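Local structure of vibralactone Cyclase (Boreostereum vibrans, 6KD0) at residues Lys226-Cys231 and Leu237-Val242; Asp30-Leu35 and Val242-Glu247; Ala174-Gly179 and Phe313-Arg318. The protein catalyses the cyclization that forms the fused bicyclic beta-lactone of vibralactone, using an alpha/beta hydrolase fold. All coordinates share one frame; numbering follows the deposited sequence.

Contact 1: Lys226-Cys231 and Leu237-Val242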
loop_
_atom_site.group_PDB
_atom_site.type_symbol
_atom_site.label_atom_id
_atom_site.label_comp_id
_atom_site.label_asym_id
_atom_site.label_seq_id
_atom_site.Cartn_x
_atom_site.Cartn_y
_atom_site.Cartn_z
ATOM N N LYS A 226 2.201 21.412 -1.503
ATOM C CA LYS A 226 1.031 22.272 -1.392
ATOM C C LYS A 226 -0.177 21.553 -0.811
ATOM O O LYS A 226 -0.988 22.188 -0.133
ATOM C CB LYS A 226 0.667 22.861 -2.761
ATOM C CG LYS A 226 1.198 24.274 -2.985
ATOM C CD LYS A 226 2.580 24.259 -3.606
ATOM C CE LYS A 226 3.111 25.676 -3.788
ATOM N NZ LYS A 226 3.715 26.218 -2.538
ATOM N N SER A 227 -0.291 20.238 -1.045
ATOM C CA SER A 227 -1.501 19.499 -0.687
ATOM C C SER A 227 -1.765 19.499 0.813
ATOM O O SER A 227 -2.923 19.427 1.224
ATOM C CB SER A 227 -1.411 18.064 -1.201
ATOM O OG SER A 227 -0.277 17.412 -0.646
ATOM N N MET A 228 -0.724 19.576 1.649
ATOM C CA MET A 228 -0.954 19.449 3.089
ATOM C C MET A 228 -1.808 20.587 3.638
ATOM O O MET A 228 -2.607 20.370 4.563
ATOM C CB MET A 228 0.374 19.365 3.845
ATOM C CG MET A 228 0.238 18.862 5.288
ATOM S SD MET A 228 -0.089 17.081 5.410
ATOM C CE MET A 228 1.433 16.439 4.741
ATOM N N GLU A 229 -1.668 21.795 3.089
ATOM C CA GLU A 229 -2.510 22.926 3.470
ATOM C C GLU A 229 -3.751 23.038 2.585
ATOM O O GLU A 229 -4.862 23.255 3.087
ATOM C CB GLU A 229 -1.707 24.227 3.392
ATOM C CG GLU A 229 -0.585 24.328 4.398
ATOM C CD GLU A 229 -1.071 24.209 5.824
ATOM O OE1 GLU A 229 -2.146 24.770 6.141
ATOM O OE2 GLU A 229 -0.372 23.561 6.629
ATOM N N GLU A 230 -3.567 22.890 1.269
ATOM C CA GLU A 230 -4.683 23.017 0.332
ATOM C C GLU A 230 -5.749 21.960 0.602
ATOM O O GLU A 230 -6.950 22.242 0.505
ATOM C CB GLU A 230 -4.171 22.935 -1.111
ATOM C CG GLU A 230 -5.183 22.392 -2.151
ATOM C CD GLU A 230 -4.513 21.727 -3.368
ATOM O OE1 GLU A 230 -5.224 21.072 -4.177
ATOM O OE2 GLU A 230 -3.273 21.860 -3.513
ATOM N N CYS A 231 -5.339 20.743 0.971
ATOM C CA CYS A 231 -6.264 19.663 1.284
ATOM C C CYS A 231 -6.324 19.366 2.781
ATOM O O CYS A 231 -6.619 18.237 3.178
ATOM C CB CYS A 231 -5.871 18.404 0.512
ATOM S SG CYS A 231 -5.845 18.641 -1.276
ATOM N N LEU A 237 -9.278 12.095 5.157
ATOM C CA LEU A 237 -7.953 12.297 5.738
ATOM C C LEU A 237 -7.623 13.781 5.808
ATOM O O LEU A 237 -7.419 14.427 4.776
ATOM C CB LEU A 237 -6.870 11.562 4.939
ATOM C CG LEU A 237 -5.458 11.720 5.521
ATOM C CD1 LEU A 237 -5.361 11.076 6.918
ATOM C CD2 LEU A 237 -4.397 11.123 4.571
ATOM N N SER A 238 -7.567 14.323 7.016
ATOM C CA SER A 238 -7.218 15.714 7.240
ATOM C C SER A 238 -5.739 15.811 7.595
ATOM O O SER A 238 -5.105 14.815 7.951
ATOM C CB SER A 238 -8.089 16.298 8.352
ATOM O OG SER A 238 -7.811 15.660 9.590
ATOM N N LYS A 239 -5.183 17.018 7.435
ATOM C CA LYS A 239 -3.841 17.315 7.936
ATOM C C LYS A 239 -3.710 16.981 9.416
ATOM O O LYS A 239 -2.709 16.405 9.864
ATOM C CB LYS A 239 -3.523 18.795 7.694
ATOM C CG LYS A 239 -2.279 19.293 8.415
ATOM C CD LYS A 239 -1.958 20.729 7.995
ATOM C CE LYS A 239 -0.562 21.134 8.434
ATOM N NZ LYS A 239 -0.550 21.750 9.785
ATOM N N LYS A 240 -4.707 17.371 10.203
ATOM C CA LYS A 240 -4.701 17.036 11.618
ATOM C C LYS A 240 -4.519 15.535 11.837
ATOM O O LYS A 240 -3.759 15.118 12.719
ATOM C CB LYS A 240 -6.003 17.531 12.253
ATOM C CG LYS A 240 -6.132 17.263 13.740
ATOM C CD LYS A 240 -7.440 17.839 14.270
ATOM C CE LYS A 240 -7.564 17.604 15.770
ATOM N NZ LYS A 240 -8.802 18.204 16.345
ATOM N N GLU A 241 -5.211 14.714 11.038
ATOM C CA GLU A 241 -5.127 13.260 11.174
ATOM C C GLU A 241 -3.754 12.750 10.755
ATOM O O GLU A 241 -3.203 11.829 11.376
ATOM C CB GLU A 241 -6.230 12.597 10.342
ATOM C CG GLU A 241 -7.626 12.701 10.954
ATOM C CD GLU A 241 -8.714 12.136 10.050
ATOM O OE1 GLU A 241 -9.563 11.358 10.535
ATOM O OE2 GLU A 241 -8.721 12.469 8.851
ATOM N N VAL A 242 -3.192 13.333 9.690
ATOM C CA VAL A 242 -1.844 12.968 9.257
ATOM C C VAL A 242 -0.852 13.178 10.401
ATOM O O VAL A 242 -0.058 12.283 10.749
ATOM C CB VAL A 242 -1.463 13.770 8.000
ATOM C CG1 VAL A 242 0.038 13.657 7.720
ATOM C CG2 VAL A 242 -2.278 13.262 6.798
#
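Met228, in the short helix 227-230, meets the aliphatic part of Lys239 at about a right angle: its CG lies 4.0 Å from Lys239 CD, and its carbonyl O is 3.5 Å from that same CD. Its chain then bends at both chi2 and chi3, bringing SD tip to tip with Val242, 4.1 Å from CG1. Glu229 starts away from the other segment, but chi2 (-58°) folds the chain back, and OE2 comes within 3.0 Å of Lys239 CE. The ammonium is farther off, with OE2 to Lys239 NZ at 3.6 Å, a long salt bridge. Cys231 is the first residue past the helix, its backbone near Leu237. Ser238 and Glu241 form a capping box at the start of helix 239-249: Glu241 N donates to Ser238 OG (3.1 Å), and Ser238 N to the anti lone pair of Glu241 OE2 (2.9 Å). Replacing Lys239 by an alanine is likely to leave Met228 CG without the lysine methylenes and Glu229 without this countercharge. Lysine methylenes thus pack these two consecutive helices of the alpha/beta hydrolase fold together, while the charge pairing at their end stays loose.

Contact 2: Asp30-Leu35 and Val242-Glu247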
loop_
_atom_site.group_PDB
_atom_site.type_symbol
_atom_site.label_atom_id
_atom_site.label_comp_id
_atom_site.label_asym_id
_atom_site.label_seq_id
_atom_site.Cartn_x
_atom_site.Cartn_y
_atom_site.Cartn_z
ATOM N N ASP A 30 -18.443 12.765 16.684
ATOM C CA ASP A 30 -17.204 13.119 17.385
ATOM C C ASP A 30 -16.406 14.146 16.590
ATOM O O ASP A 30 -16.138 13.915 15.409
ATOM C CB ASP A 30 -16.308 11.888 17.540
ATOM C CG ASP A 30 -16.760 10.944 18.615
ATOM O OD1 ASP A 30 -17.646 11.304 19.412
ATOM O OD2 ASP A 30 -16.196 9.832 18.670
ATOM N N PRO A 31 -15.932 15.233 17.208
ATOM C CA PRO A 31 -14.971 16.095 16.495
ATOM C C PRO A 31 -13.719 15.349 16.072
ATOM O O PRO A 31 -13.215 15.567 14.965
ATOM C CB PRO A 31 -14.648 17.193 17.521
ATOM C CG PRO A 31 -15.781 17.149 18.502
ATOM C CD PRO A 31 -16.208 15.729 18.569
ATOM N N PHE A 32 -13.217 14.456 16.918
ATOM C CA PHE A 32 -12.043 13.643 16.591
ATOM C C PHE A 32 -12.198 12.275 17.251
ATOM O O PHE A 32 -11.883 12.103 18.440
ATOM C CB PHE A 32 -10.741 14.322 17.011
ATOM C CG PHE A 32 -9.519 13.721 16.376
ATOM C CD1 PHE A 32 -8.917 12.602 16.929
ATOM C CD2 PHE A 32 -8.980 14.265 15.215
ATOM C CE1 PHE A 32 -7.790 12.038 16.345
ATOM C CE2 PHE A 32 -7.849 13.708 14.622
ATOM C CZ PHE A 32 -7.255 12.588 15.192
ATOM N N PRO A 33 -12.672 11.275 16.511
ATOM C CA PRO A 33 -12.871 9.942 17.079
ATOM C C PRO A 33 -11.570 9.372 17.616
ATOM O O PRO A 33 -10.511 9.534 16.992
ATOM C CB PRO A 33 -13.378 9.118 15.885
ATOM C CG PRO A 33 -13.909 10.116 14.926
ATOM C CD PRO A 33 -13.111 11.364 15.106
ATOM N N PRO A 34 -11.615 8.694 18.762
ATOM C CA PRO A 34 -10.405 8.093 19.337
ATOM C C PRO A 34 -9.996 6.846 18.560
ATOM O O PRO A 34 -10.751 6.321 17.743
ATOM C CB PRO A 34 -10.827 7.737 20.765
ATOM C CG PRO A 34 -12.318 7.500 20.660
ATOM C CD PRO A 34 -12.826 8.385 19.548
ATOM N N LEU A 35 -8.772 6.377 18.838
ATOM C CA LEU A 35 -8.215 5.256 18.080
ATOM C C LEU A 35 -9.123 4.031 18.117
ATOM O O LEU A 35 -9.330 3.366 17.089
ATOM C CB LEU A 35 -6.824 4.892 18.609
ATOM C CG LEU A 35 -6.127 3.779 17.824
ATOM C CD1 LEU A 35 -6.138 4.041 16.311
ATOM C CD2 LEU A 35 -4.721 3.626 18.324
ATOM N N VAL A 242 -3.192 13.333 9.690
ATOM C CA VAL A 242 -1.844 12.968 9.257
ATOM C C VAL A 242 -0.852 13.178 10.401
ATOM O O VAL A 242 -0.058 12.283 10.749
ATOM C CB VAL A 242 -1.463 13.770 8.000
ATOM C CG1 VAL A 242 0.038 13.657 7.720
ATOM C CG2 VAL A 242 -2.278 13.262 6.798
ATOM N N TYR A 243 -0.891 14.370 11.005
ATOM C CA TYR A 243 0.010 14.666 12.120
ATOM C C TYR A 243 -0.239 13.729 13.302
ATOM O O TYR A 243 0.704 13.315 13.996
ATOM C CB TYR A 243 -0.151 16.131 12.549
ATOM C CG TYR A 243 0.665 17.097 11.721
ATOM C CD1 TYR A 243 0.522 17.144 10.342
ATOM C CD2 TYR A 243 1.589 17.950 12.317
ATOM C CE1 TYR A 243 1.272 18.025 9.564
ATOM C CE2 TYR A 243 2.342 18.835 11.561
ATOM C CZ TYR A 243 2.176 18.870 10.184
ATOM O OH TYR A 243 2.921 19.738 9.416
ATOM N N TRP A 244 -1.503 13.374 13.547
ATOM C CA TRP A 244 -1.791 12.482 14.669
ATOM C C TRP A 244 -1.210 11.086 14.430
ATOM O O TRP A 244 -0.643 10.480 15.343
ATOM C CB TRP A 244 -3.303 12.440 14.917
ATOM C CG TRP A 244 -3.757 11.607 16.087
ATOM C CD1 TRP A 244 -3.546 11.855 17.417
ATOM C CD2 TRP A 244 -4.552 10.421 16.021
ATOM N NE1 TRP A 244 -4.150 10.876 18.181
ATOM C CE2 TRP A 244 -4.772 9.986 17.345
ATOM C CE3 TRP A 244 -5.085 9.672 14.965
ATOM C CZ2 TRP A 244 -5.513 8.844 17.643
ATOM C CZ3 TRP A 244 -5.823 8.545 15.264
ATOM C CH2 TRP A 244 -6.030 8.141 16.594
ATOM N N PHE A 245 -1.349 10.554 13.207
ATOM C CA PHE A 245 -0.791 9.234 12.913
ATOM C C PHE A 245 0.738 9.247 13.004
ATOM O O PHE A 245 1.352 8.270 13.468
ATOM C CB PHE A 245 -1.259 8.744 11.532
ATOM C CG PHE A 245 -2.676 8.213 11.509
ATOM C CD1 PHE A 245 -3.033 7.095 12.247
ATOM C CD2 PHE A 245 -3.644 8.821 10.717
ATOM C CE1 PHE A 245 -4.347 6.606 12.221
ATOM C CE2 PHE A 245 -4.952 8.337 10.688
ATOM C CZ PHE A 245 -5.301 7.234 11.447
ATOM N N ASN A 246 1.372 10.340 12.554
ATOM C CA ASN A 246 2.823 10.475 12.722
ATOM C C ASN A 246 3.201 10.462 14.196
ATOM O O ASN A 246 4.200 9.846 14.593
ATOM C CB ASN A 246 3.331 11.777 12.078
ATOM C CG ASN A 246 3.239 11.759 10.569
ATOM O OD1 ASN A 246 3.381 10.726 9.943
ATOM N ND2 ASN A 246 3.034 12.929 9.975
ATOM N N GLU A 247 2.425 11.166 15.023
ATOM C CA GLU A 247 2.677 11.181 16.460
ATOM C C GLU A 247 2.499 9.799 17.093
ATOM O O GLU A 247 3.302 9.387 17.934
ATOM C CB GLU A 247 1.746 12.199 17.122
ATOM C CG GLU A 247 1.912 12.258 18.632
ATOM C CD GLU A 247 1.007 13.284 19.274
ATOM O OE1 GLU A 247 1.300 13.689 20.419
ATOM O OE2 GLU A 247 0.007 13.684 18.638
#
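Phe32 and Trp244 are brought together by matching first torsions: in each, CG stands anti to the backbone N (chi1 -164° in Phe32, -177° in Trp244), which sends the phenyl from the loop and the indole from helix 239-249 into the space between the two backbones. They meet as a T-shaped pair. The edge of the Phe32 ring points into one face of the indole, with the planes at 82° and the phenyl centroid 4.9 Å from that of the five-membered ring. CZ and CE1 do the touching. Phe32 CZ lies 3.6 Å from Trp244 CD2, at the fusion bond of the two indole rings, while CE1 sits over the middle of the bicycle; the C-H bonds along this edge therefore face the pi cloud.

Leu35 comes to the rim of the same indole instead of its face. Its CB is 3.9 Å from Trp244 CH2, and its CD1 is only slightly farther from that carbon, at 4.1 Å. The indole is thus met over a face by Phe32 and at the benzo edge by Leu35, two neighbours that arrive from different directions. Within the helix, Trp244 CE3 in turn lies over the centre of the Phe245 ring, 4.1 Å above its plane, so the aromatic cluster runs on from the loop to the next residue.

No hydrogen bond joins the two segments, and the hold is entirely aromatic and aliphatic. Outside them, Arg38 makes a cation-pi contact with Phe32 and gives a hydrogen bond from NE to Pro33 O, tying the loop to helix 35-54. This is a small surface aromatic cluster with an edge-to-face pair at its heart, fastening the N-terminal loop that leads into helix 35-54 onto helix 239-249 of the alpha/beta hydrolase fold.

Contact 3: Ala174-Gly179 and Phe313-Arg318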
loop_
_atom_site.group_PDB
_atom_site.type_symbol
_atom_site.label_atom_id
_atom_site.label_comp_id
_atom_site.label_asym_id
_atom_site.label_seq_id
_atom_site.Cartn_x
_atom_site.Cartn_y
_atom_site.Cartn_z
ATOM N N ALA A 174 3.708 -4.638 -2.998
ATOM C CA ALA A 174 2.638 -3.684 -3.211
ATOM C C ALA A 174 2.120 -3.273 -1.848
ATOM O O ALA A 174 2.111 -4.083 -0.924
ATOM C CB ALA A 174 1.517 -4.291 -4.073
ATOM N N GLY A 175 1.727 -2.016 -1.707
ATOM C CA GLY A 175 1.200 -1.565 -0.431
ATOM C C GLY A 175 0.270 -0.384 -0.594
ATOM O O GLY A 175 0.391 0.411 -1.535
ATOM N N GLN A 176 -0.649 -0.264 0.357
ATOM C CA GLN A 176 -1.685 0.763 0.354
ATOM C C GLN A 176 -1.486 1.708 1.534
ATOM O O GLN A 176 -1.438 1.261 2.682
ATOM C CB GLN A 176 -3.061 0.104 0.426
ATOM C CG GLN A 176 -4.220 1.053 0.394
ATOM C CD GLN A 176 -5.524 0.294 0.454
ATOM O OE1 GLN A 176 -6.161 0.226 1.502
ATOM N NE2 GLN A 176 -5.903 -0.322 -0.659
ATOM N N SER A 177 -1.368 3.006 1.246
ATOM C CA SER A 177 -1.312 4.082 2.255
ATOM C C SER A 177 -0.155 3.798 3.206
ATOM O O SER A 177 0.986 3.691 2.728
ATOM C CB SER A 177 -2.684 4.246 2.908
ATOM O OG SER A 177 -2.650 5.367 3.798
ATOM N N ALA A 178 -0.375 3.670 4.522
ATOM C CA ALA A 178 0.739 3.407 5.432
ATOM C C ALA A 178 1.471 2.123 5.061
ATOM O O ALA A 178 2.695 2.015 5.260
ATOM C CB ALA A 178 0.240 3.352 6.876
ATOM N N GLY A 179 0.746 1.141 4.514
ATOM C CA GLY A 179 1.396 -0.081 4.063
ATOM C C GLY A 179 2.287 0.149 2.860
ATOM O O GLY A 179 3.349 -0.478 2.735
ATOM N N PHE A 313 -10.597 6.439 -1.112
ATOM C CA PHE A 313 -12.015 6.464 -1.462
ATOM C C PHE A 313 -12.472 5.133 -2.041
ATOM O O PHE A 313 -13.652 4.790 -1.927
ATOM C CB PHE A 313 -12.303 7.580 -2.458
ATOM C CG PHE A 313 -12.061 7.173 -3.883
ATOM C CD1 PHE A 313 -10.776 7.170 -4.406
ATOM C CD2 PHE A 313 -13.114 6.764 -4.689
ATOM C CE1 PHE A 313 -10.550 6.777 -5.723
ATOM C CE2 PHE A 313 -12.891 6.366 -5.993
ATOM C CZ PHE A 313 -11.610 6.373 -6.508
ATOM N N HIS A 314 -11.563 4.369 -2.672
ATOM C CA HIS A 314 -11.972 3.100 -3.263
ATOM C C HIS A 314 -12.187 2.005 -2.230
ATOM O O HIS A 314 -12.850 1.016 -2.539
ATOM C CB HIS A 314 -10.970 2.655 -4.344
ATOM C CG HIS A 314 -9.777 1.903 -3.837
ATOM N ND1 HIS A 314 -8.776 2.497 -3.098
ATOM C CD2 HIS A 314 -9.395 0.618 -4.021
ATOM C CE1 HIS A 314 -7.846 1.602 -2.825
ATOM N NE2 HIS A 314 -8.197 0.453 -3.371
ATOM N N MET A 315 -11.663 2.155 -1.013
ATOM C CA MET A 315 -11.904 1.186 0.052
ATOM C C MET A 315 -13.189 1.473 0.797
ATOM O O MET A 315 -13.815 0.554 1.339
ATOM C CB MET A 315 -10.753 1.190 1.061
ATOM C CG MET A 315 -9.405 0.803 0.474
ATOM S SD MET A 315 -9.349 -0.881 -0.164
ATOM C CE MET A 315 -9.440 -1.807 1.371
ATOM N N LEU A 316 -13.589 2.729 0.837
ATOM C CA LEU A 316 -14.810 3.106 1.522
ATOM C C LEU A 316 -16.010 3.205 0.595
ATOM O O LEU A 316 -17.146 3.138 1.076
ATOM C CB LEU A 316 -14.607 4.438 2.244
ATOM C CG LEU A 316 -14.023 4.274 3.650
ATOM C CD1 LEU A 316 -12.507 3.936 3.623
ATOM C CD2 LEU A 316 -14.298 5.494 4.482
ATOM N N PHE A 317 -15.798 3.348 -0.713
ATOM C CA PHE A 317 -16.900 3.540 -1.650
ATOM C C PHE A 317 -16.716 2.655 -2.874
ATOM O O PHE A 317 -16.875 3.101 -4.006
ATOM C CB PHE A 317 -17.001 5.009 -2.049
ATOM C CG PHE A 317 -17.126 5.942 -0.880
ATOM C CD1 PHE A 317 -18.340 6.106 -0.243
ATOM C CD2 PHE A 317 -16.024 6.636 -0.399
ATOM C CE1 PHE A 317 -18.470 6.955 0.848
ATOM C CE2 PHE A 317 -16.141 7.496 0.695
ATOM C CZ PHE A 317 -17.366 7.652 1.322
ATOM N N ARG A 318 -16.381 1.378 -2.666
ATOM C CA ARG A 318 -16.048 0.510 -3.793
ATOM C C ARG A 318 -17.191 0.390 -4.798
ATOM O O ARG A 318 -16.941 0.101 -5.973
ATOM C CB ARG A 318 -15.640 -0.883 -3.295
ATOM C CG ARG A 318 -15.098 -1.812 -4.405
ATOM C CD ARG A 318 -13.819 -1.229 -5.027
ATOM N NE ARG A 318 -12.743 -1.325 -4.037
ATOM C CZ ARG A 318 -11.965 -2.394 -3.885
ATOM N NH1 ARG A 318 -12.105 -3.443 -4.696
ATOM N NH2 ARG A 318 -11.042 -2.422 -2.924
#
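Gln176 reaches from the end of strand 171-176 to His314 and Met315 of the short helix 313-316, one residue before Ser177, within the probable nucleophile elbow of this alpha/beta hydrolase. The Gly-X-Ser-X-Gly pattern runs through Gly175, Ser177 and Gly179, and Ser177 has the strained backbone expected of the nucleophile at such a turn. Its OG is hydrogen-bonded to His311 NE2, consistent with a catalytic triad completed by Asp281.

Among the polar contacts across the segments there is one weak hydrogen bond, from Gln176 NE2 to Met315 SD at 3.5 Å, with an N-H...S angle of 145°. The stronger partner of this amide nitrogen is Gln207 OE1, near the end of the neighbouring strand 203-207, so the methionine sulfur is a secondary acceptor.

The remaining contacts are van der Waals. With CG anti to the backbone N and the chain extended beyond it, Gln176 carries its amide straight across to the helix, where OE1 lies 3.5 Å from Met315 CG. Met315 comes from the opposite direction and is bent at chi2 and chi3. Beside it, Gln176 NE2 approaches the edge of the His314 imidazole, 3.5 Å from CE1; amide and ring are turned 79° to each other, and no hydrogen bond joins them. Met315 CG also lies above one face of that imidazole, offset toward its rim.

Within segment 313-318 a side chain binds back to the helix. Arg318 also forms a salt bridge through NH2 to Asp117, while its side chain packs on Leu50, Phe53 and Leu54 of helix 35-54. Its NE donates to His314 O at 2.8 Å, and this oxygen lies nearly in the guanidinium plane although the nitrogen sits 36° out of the carbonyl plane.

In the fold
Contacts 1 and 2 share Val242, and each has one segment on helix 239-249, their centres 12 Å apart. They touch directly, because Phe32 also packs on Lys240 and Glu241. Contact 3 is more central, about 7 Å from the centre of the chain, whereas contacts 1 and 2 lie 19 and 20 Å from it; its own centre is about 17 Å from that of contact 1 and 18 Å from that of contact 2. Along the chain, contact 1 is nested within the loops closed by both others, while contacts 2 and 3 cross. Helix 239-249 thus links the peripheral pair, and contact 3 ties strand 171-176 of the central sheet to helix 313-316 beside the probable catalytic centre.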